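Local structure of dermonecrotic toxin (Pasteurella multocida, 2EBF) at residues 157-160 with 161-165; 168-171 with 172-176; 553-556 with 557-560. The protein is a dermonecrotic, mitogenic toxin, here represented by its C-terminal region, that induces bone resorption and is associated with progressive atrophic rhinitis in pigs. All coordinates share one frame; numbering follows the deposited sequence.

In the fold
The three contacts come in series along the chain, none nested in or crossing another. Contact 1 is the last part of helix 151-164, where the chain leaves the helix at Gly165. A short loop then reverses the path, and contact 2 starts helix 171-180; the two lie with their centres about 11 Å apart and touch directly. Almost 380 residues later, in the long loop between strand 537-539 and strand 567-568, contact 3 makes a tight turn whose apolar side returns to helix 171-180. Helix 171-180 is therefore the shared element: it packs against helix 151-164 and also receives the 553-560 loop, whereas contacts 1 and 3 do not touch.

Contact 1: residues 157-160 with 161-165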
loop_
_atom_site.group_PDB
_atom_site.type_symbol
_atom_site.label_atom_id
_atom_site.label_comp_id
_atom_site.label_asym_id
_atom_site.label_seq_id
_atom_site.Cartn_x
_atom_site.Cartn_y
_atom_site.Cartn_z
ATOM N N ARG A 157 -9.285 -0.944 -8.260
ATOM C CA ARG A 157 -8.069 -0.796 -9.036
ATOM C C ARG A 157 -7.107 -1.925 -8.744
ATOM O O ARG A 157 -6.586 -2.551 -9.667
ATOM C CB ARG A 157 -7.404 0.553 -8.728
ATOM C CG ARG A 157 -6.001 0.693 -9.261
ATOM C CD ARG A 157 -5.260 1.792 -8.505
ATOM N NE ARG A 157 -5.975 3.061 -8.570
ATOM C CZ ARG A 157 -5.922 4.010 -7.638
ATOM N NH1 ARG A 157 -5.188 3.842 -6.542
ATOM N NH2 ARG A 157 -6.616 5.127 -7.798
ATOM N N THR A 158 -6.898 -2.200 -7.458
ATOM C CA THR A 158 -6.002 -3.260 -7.001
ATOM C C THR A 158 -6.501 -4.641 -7.463
ATOM O O THR A 158 -5.718 -5.480 -7.949
ATOM C CB THR A 158 -5.844 -3.204 -5.450
ATOM O OG1 THR A 158 -5.425 -1.884 -5.057
ATOM C CG2 THR A 158 -4.836 -4.240 -4.941
ATOM N N ALA A 159 -7.808 -4.866 -7.312
ATOM C CA ALA A 159 -8.426 -6.134 -7.697
ATOM C C ALA A 159 -8.234 -6.400 -9.193
ATOM O O ALA A 159 -7.883 -7.508 -9.580
ATOM C CB ALA A 159 -9.910 -6.134 -7.358
ATOM N N MET A 160 -8.444 -5.380 -10.021
ATOM C CA MET A 160 -8.332 -5.538 -11.472
ATOM C C MET A 160 -6.893 -5.807 -11.876
ATOM O O MET A 160 -6.636 -6.658 -12.727
ATOM C CB MET A 160 -8.886 -4.317 -12.213
ATOM C CG MET A 160 -10.418 -4.214 -12.160
ATOM S SD MET A 160 -11.109 -2.906 -13.183
ATOM C CE MET A 160 -10.366 -1.443 -12.458
ATOM N N ASN A 161 -5.954 -5.096 -11.255
ATOM C CA ASN A 161 -4.530 -5.363 -11.486
ATOM C C ASN A 161 -4.129 -6.770 -11.040
ATOM O O ASN A 161 -3.340 -7.440 -11.713
ATOM C CB ASN A 161 -3.675 -4.305 -10.803
ATOM C CG ASN A 161 -3.651 -3.012 -11.580
ATOM O OD1 ASN A 161 -3.926 -3.006 -12.774
ATOM N ND2 ASN A 161 -3.315 -1.916 -10.916
ATOM N N GLU A 162 -4.673 -7.219 -9.917
ATOM C CA GLU A 162 -4.416 -8.577 -9.423
ATOM C C GLU A 162 -4.962 -9.652 -10.381
ATOM O O GLU A 162 -4.283 -10.655 -10.680
ATOM C CB GLU A 162 -5.016 -8.757 -8.029
ATOM C CG GLU A 162 -4.542 -10.015 -7.276
ATOM C CD GLU A 162 -4.903 -10.016 -5.800
ATOM O OE1 GLU A 162 -4.843 -8.939 -5.175
ATOM O OE2 GLU A 162 -5.212 -11.113 -5.245
ATOM N N MET A 163 -6.187 -9.439 -10.863
ATOM C CA MET A 163 -6.845 -10.386 -11.768
ATOM C C MET A 163 -6.111 -10.483 -13.098
ATOM O O MET A 163 -6.109 -11.534 -13.738
ATOM C CB MET A 163 -8.290 -9.958 -12.010
ATOM C CG MET A 163 -9.217 -10.232 -10.820
ATOM S SD MET A 163 -10.917 -9.770 -11.226
ATOM C CE MET A 163 -10.836 -8.006 -11.201
ATOM N N ALA A 164 -5.489 -9.374 -13.493
ATOM C CA ALA A 164 -4.737 -9.270 -14.740
ATOM C C ALA A 164 -3.288 -9.745 -14.617
ATOM O O ALA A 164 -2.596 -9.886 -15.628
ATOM C CB ALA A 164 -4.769 -7.825 -15.243
ATOM N N GLY A 165 -2.839 -9.995 -13.382
ATOM C CA GLY A 165 -1.485 -10.463 -13.106
ATOM C C GLY A 165 -0.467 -9.333 -13.086
ATOM O O GLY A 165 0.723 -9.561 -13.286
HETATM O O HOH W 1 -5.763 -4.254 -14.929
#
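Asn161 sits one turn after Arg157, and its backbone N donates to Arg157 O at 3.1 Å, a nearly straight bond. Their side chains run alongside one another in the same direction, with Asn161 ND2 4.1 Å from Arg157 CG; the amide and guanidinium planes are turned 38° apart. The arginine's charged end goes on to a salt bridge with Asp89, while a water donates to Asn161 OD1 at 3.1 Å and, weakly, to Met160 O. Glu162 follows, its N bonded to Thr158 O at 2.8 Å. With CG opposite the backbone N (chi1 -167°), its extended chain carries OE1 across to Ser170 N and Thr171 OG1 at the start of the next helix, so two bonds grip that one buried oxygen. At Met163 the N meets Ala159 O at 2.9 Å, and the thioether chain folds back at its last torsion. CE thereby lies 3.5 Å from Met160 CA and 3.9 Å from Met160 CG, with Ala159 CB a little further off; both methionines also touch Phe44. Ala164 N closes the series on Met160 O at 3.0 Å, in a more bent bond. Gly165 takes positive phi (82°), and with two backbone bonds back into the last turn, helix 151-164 ends in a Schellman motif.

Contact 2: residues 168-171 with 172-176; sequences SEST and ADLIR
Ser170 and Leu174 meet through both backbone and side chain at the start of helix 171-180. The backbone bonds come first: Leu174 N donates to Ser170 O at 2.9 Å, and Ile175 N to Thr171 O at the same length.

Apolar contacts fill in beside them. Leu174 CD1 reaches back to within 3.9 Å of Ser170 CB, and the leucine also touches Phe154 of helix 151-164 and Met326 and Met330 of helix 312-333. Thr171 turns its methyl opposite the backbone N, where CG2 comes 3.9 Å from Ile175 CD1 as the two side chains cross at a slant. The same torsion (chi1 -57°) sets OG1 beside the backbone N, where it is hydrogen-bonded to Glu162 OE1 of helix 151-164. Ile175 also packs on Gln140 and Ile141 of helix 135-143.

Ser170 holds the N-cap position of helix 171-180, yet its hydroxyl makes no capping bond; its carbonyl accepts the first-turn bond from Leu174.

Charged and hydrated groups gather around Asp173. Its OD1 forms a salt bridge with Arg176 NH1 at 2.8 Å, met from above the carboxylate plane by 43°, while Arg176 NH2 turns to Thr553 O in the 553-560 loop. A water donates to Asp173 OD2 at 2.7 Å and to Glu169 O at 3.0 Å, bridging the loop to the helix. Glu169 OE2 stands 5.7 Å from Asp173 OD2, and any repulsion between these carboxylates is probably eased by the nearby arginine and by the positive end of the helix.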
loop_
_atom_site.group_PDB
_atom_site.type_symbol
_atom_site.label_atom_id
_atom_site.label_comp_id
_atom_site.label_asym_id
_atom_site.label_seq_id
_atom_site.Cartn_x
_atom_site.Cartn_y
_atom_site.Cartn_z
ATOM N N SER A 168 0.750 -8.258 -7.107
ATOM C CA SER A 168 0.781 -9.479 -6.312
ATOM C C SER A 168 -0.503 -9.602 -5.526
ATOM O O SER A 168 -1.252 -8.634 -5.421
ATOM C CB SER A 168 1.969 -9.439 -5.347
ATOM O OG SER A 168 1.882 -8.268 -4.547
ATOM N N GLU A 169 -0.769 -10.797 -4.986
ATOM C CA GLU A 169 -1.958 -11.046 -4.181
ATOM C C GLU A 169 -1.977 -10.106 -2.977
ATOM O O GLU A 169 -1.102 -10.179 -2.110
ATOM C CB GLU A 169 -2.010 -12.536 -3.755
ATOM C CG GLU A 169 -2.873 -12.856 -2.541
ATOM C CD GLU A 169 -2.856 -14.344 -2.162
ATOM O OE1 GLU A 169 -2.285 -15.156 -2.925
ATOM O OE2 GLU A 169 -3.401 -14.709 -1.093
ATOM N N SER A 170 -2.949 -9.196 -2.951
ATOM C CA SER A 170 -2.999 -8.168 -1.911
ATOM C C SER A 170 -4.413 -7.686 -1.614
ATOM O O SER A 170 -4.653 -7.122 -0.567
ATOM C CB SER A 170 -2.112 -6.977 -2.288
ATOM O OG SER A 170 -2.481 -6.451 -3.549
ATOM N N THR A 171 -5.343 -7.900 -2.541
ATOM C CA THR A 171 -6.685 -7.309 -2.416
ATOM C C THR A 171 -7.430 -7.758 -1.162
ATOM O O THR A 171 -7.988 -6.933 -0.432
ATOM C CB THR A 171 -7.540 -7.561 -3.690
ATOM O OG1 THR A 171 -6.853 -7.038 -4.833
ATOM C CG2 THR A 171 -8.905 -6.885 -3.595
ATOM N N ALA A 172 -7.459 -9.063 -0.907
ATOM C CA ALA A 172 -8.204 -9.564 0.238
ATOM C C ALA A 172 -7.711 -8.919 1.541
ATOM O O ALA A 172 -8.502 -8.449 2.368
ATOM C CB ALA A 172 -8.101 -11.104 0.322
ATOM N N ASP A 173 -6.396 -8.904 1.720
ATOM C CA ASP A 173 -5.814 -8.356 2.940
ATOM C C ASP A 173 -5.978 -6.831 3.021
ATOM O O ASP A 173 -6.130 -6.292 4.109
ATOM C CB ASP A 173 -4.348 -8.762 3.067
ATOM C CG ASP A 173 -4.176 -10.213 3.468
ATOM O OD1 ASP A 173 -5.017 -10.748 4.232
ATOM O OD2 ASP A 173 -3.193 -10.821 3.014
ATOM N N LEU A 174 -5.946 -6.142 1.882
ATOM C CA LEU A 174 -6.194 -4.686 1.889
ATOM C C LEU A 174 -7.663 -4.394 2.251
ATOM O O LEU A 174 -7.962 -3.405 2.929
ATOM C CB LEU A 174 -5.762 -4.016 0.580
ATOM C CG LEU A 174 -4.252 -3.749 0.438
ATOM C CD1 LEU A 174 -3.811 -3.678 -1.025
ATOM C CD2 LEU A 174 -3.819 -2.481 1.186
ATOM N N ILE A 175 -8.568 -5.283 1.833
ATOM C CA ILE A 175 -9.966 -5.212 2.278
ATOM C C ILE A 175 -10.058 -5.431 3.793
ATOM O O ILE A 175 -10.755 -4.687 4.476
ATOM C CB ILE A 175 -10.880 -6.216 1.517
ATOM C CG1 ILE A 175 -11.081 -5.757 0.067
ATOM C CG2 ILE A 175 -12.229 -6.415 2.247
ATOM C CD1 ILE A 175 -11.694 -6.845 -0.861
ATOM N N ARG A 176 -9.350 -6.434 4.315
ATOM C CA ARG A 176 -9.369 -6.690 5.761
ATOM C C ARG A 176 -8.886 -5.470 6.554
ATOM O O ARG A 176 -9.488 -5.103 7.570
ATOM C CB ARG A 176 -8.547 -7.931 6.118
ATOM C CG ARG A 176 -9.033 -9.199 5.444
ATOM C CD ARG A 176 -8.262 -10.398 5.960
ATOM N NE ARG A 176 -8.904 -11.666 5.627
ATOM C CZ ARG A 176 -8.494 -12.501 4.677
ATOM N NH1 ARG A 176 -7.425 -12.225 3.939
ATOM N NH2 ARG A 176 -9.154 -13.637 4.483
HETATM O O HOH W 2 -1.564 -10.516 0.858
#

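Contact 3: residues 553-556 with 557-560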
loop_
_atom_site.group_PDB
_atom_site.type_symbol
_atom_site.label_atom_id
_atom_site.label_comp_id
_atom_site.label_asym_id
_atom_site.label_seq_id
_atom_site.Cartn_x
_atom_site.Cartn_y
_atom_site.Cartn_z
ATOM N N THR A 553 -9.884 -15.609 8.583
ATOM C CA THR A 553 -11.063 -16.297 8.086
ATOM C C THR A 553 -11.218 -15.810 6.652
ATOM O O THR A 553 -11.078 -14.616 6.381
ATOM C CB THR A 553 -12.322 -15.870 8.854
ATOM O OG1 THR A 553 -12.105 -16.016 10.258
ATOM C CG2 THR A 553 -13.518 -16.698 8.443
ATOM N N GLU A 554 -11.491 -16.731 5.736
ATOM C CA GLU A 554 -11.795 -16.360 4.367
ATOM C C GLU A 554 -12.862 -15.253 4.320
ATOM O O GLU A 554 -13.843 -15.286 5.069
ATOM C CB GLU A 554 -12.272 -17.595 3.598
ATOM C CG GLU A 554 -12.245 -17.424 2.107
ATOM C CD GLU A 554 -10.931 -17.832 1.472
ATOM O OE1 GLU A 554 -9.908 -17.994 2.175
ATOM O OE2 GLU A 554 -10.930 -17.999 0.241
ATOM N N LEU A 555 -12.658 -14.261 3.460
ATOM C CA LEU A 555 -13.713 -13.283 3.194
ATOM C C LEU A 555 -14.904 -14.001 2.564
ATOM O O LEU A 555 -14.734 -15.005 1.864
ATOM C CB LEU A 555 -13.212 -12.154 2.297
ATOM C CG LEU A 555 -12.154 -11.227 2.915
ATOM C CD1 LEU A 555 -11.630 -10.240 1.864
ATOM C CD2 LEU A 555 -12.693 -10.481 4.161
ATOM N N GLU A 556 -16.108 -13.504 2.833
ATOM C CA GLU A 556 -17.318 -14.186 2.407
ATOM C C GLU A 556 -17.276 -14.584 0.928
ATOM O O GLU A 556 -17.162 -13.734 0.049
ATOM C CB GLU A 556 -18.545 -13.326 2.706
ATOM C CG GLU A 556 -19.857 -14.062 2.513
ATOM C CD GLU A 556 -21.050 -13.151 2.649
ATOM O OE1 GLU A 556 -20.868 -11.909 2.762
ATOM O OE2 GLU A 556 -22.174 -13.680 2.639
ATOM N N ASN A 557 -17.353 -15.892 0.680
ATOM C CA ASN A 557 -17.454 -16.451 -0.670
ATOM C C ASN A 557 -16.286 -16.111 -1.606
ATOM O O ASN A 557 -16.434 -16.170 -2.834
ATOM C CB ASN A 557 -18.807 -16.066 -1.310
ATOM C CG ASN A 557 -19.993 -16.634 -0.563
ATOM O OD1 ASN A 557 -19.943 -17.756 -0.039
ATOM N ND2 ASN A 557 -21.088 -15.876 -0.528
ATOM N N TRP A 558 -15.131 -15.770 -1.020
ATOM C CA TRP A 558 -13.976 -15.231 -1.755
ATOM C C TRP A 558 -13.514 -16.143 -2.874
ATOM O O TRP A 558 -13.475 -17.359 -2.705
ATOM C CB TRP A 558 -12.790 -14.949 -0.807
ATOM C CG TRP A 558 -11.710 -14.127 -1.446
ATOM C CD1 TRP A 558 -10.477 -14.552 -1.848
ATOM C CD2 TRP A 558 -11.784 -12.734 -1.779
ATOM N NE1 TRP A 558 -9.776 -13.505 -2.414
ATOM C CE2 TRP A 558 -10.557 -12.383 -2.381
ATOM C CE3 TRP A 558 -12.779 -11.755 -1.645
ATOM C CZ2 TRP A 558 -10.289 -11.088 -2.835
ATOM C CZ3 TRP A 558 -12.509 -10.460 -2.094
ATOM C CH2 TRP A 558 -11.270 -10.144 -2.674
ATOM N N GLN A 559 -13.199 -15.537 -4.017
ATOM C CA GLN A 559 -12.613 -16.240 -5.149
ATOM C C GLN A 559 -11.207 -15.720 -5.328
ATOM O O GLN A 559 -10.985 -14.503 -5.293
ATOM C CB GLN A 559 -13.394 -15.971 -6.445
ATOM C CG GLN A 559 -14.845 -16.450 -6.442
ATOM C CD GLN A 559 -14.974 -17.917 -6.041
ATOM O OE1 GLN A 559 -14.346 -18.784 -6.636
ATOM N NE2 GLN A 559 -15.798 -18.189 -5.060
ATOM N N VAL A 560 -10.268 -16.634 -5.561
ATOM C CA VAL A 560 -8.896 -16.248 -5.867
ATOM C C VAL A 560 -8.902 -15.339 -7.093
ATOM O O VAL A 560 -9.583 -15.629 -8.081
ATOM C CB VAL A 560 -7.986 -17.472 -6.103
ATOM C CG1 VAL A 560 -6.610 -17.018 -6.527
ATOM C CG2 VAL A 560 -7.871 -18.301 -4.833
HETATM O O HOH W 3 -13.490 -18.838 -0.270
#
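A type II beta turn from Leu555 to Trp558 bends the chain sharply within the long loop that leads to strand 567-568. Its closing bond runs from Trp558 N to Leu555 O at 3.0 Å. Asn557 takes the third position with phi at +60°, as a type II turn requires.

The turn brings Leu555 and Trp558 alongside each other, pointing the same way. Leu555 CD1 lies over one face of the indole, 4.3 Å from the centroid of the six-membered ring and 23° off its normal, a CH-pi contact; Leu555 CB adds a 4.0 Å contact to Trp558 CE3. Both side chains rest on Ala172 and Ile175 of helix 171-180, and Trp558 also on Leu137 of helix 135-143.

Glu554 comes from another direction, a bend at its second torsion (chi2 90°) bringing the carboxylate to Trp558. OE2 lies at the indole edge, near the ring plane, 4.1 Å from Trp558 CD1 and 3.7 Å from Trp558 CB, with carboxylate and ring nearly perpendicular. A water donates to Glu554 OE2 at 2.7 Å and to Trp558 O at 2.8 Å, bridging the turn's two arms. Past the turn, Gln559 folds back so that NE2 donates to Asn557 O at 3.1 Å. Glu556 extends instead to a salt bridge with Lys139, a residue lining a bound glycan.

The loop is thus held to the helices both by apolar contact and by charge: Leu555 and Trp558 pack on them, Glu554 is met by a water, and Glu556 pairs with Lys139 of helix 135-143, which probably favours its ionised form.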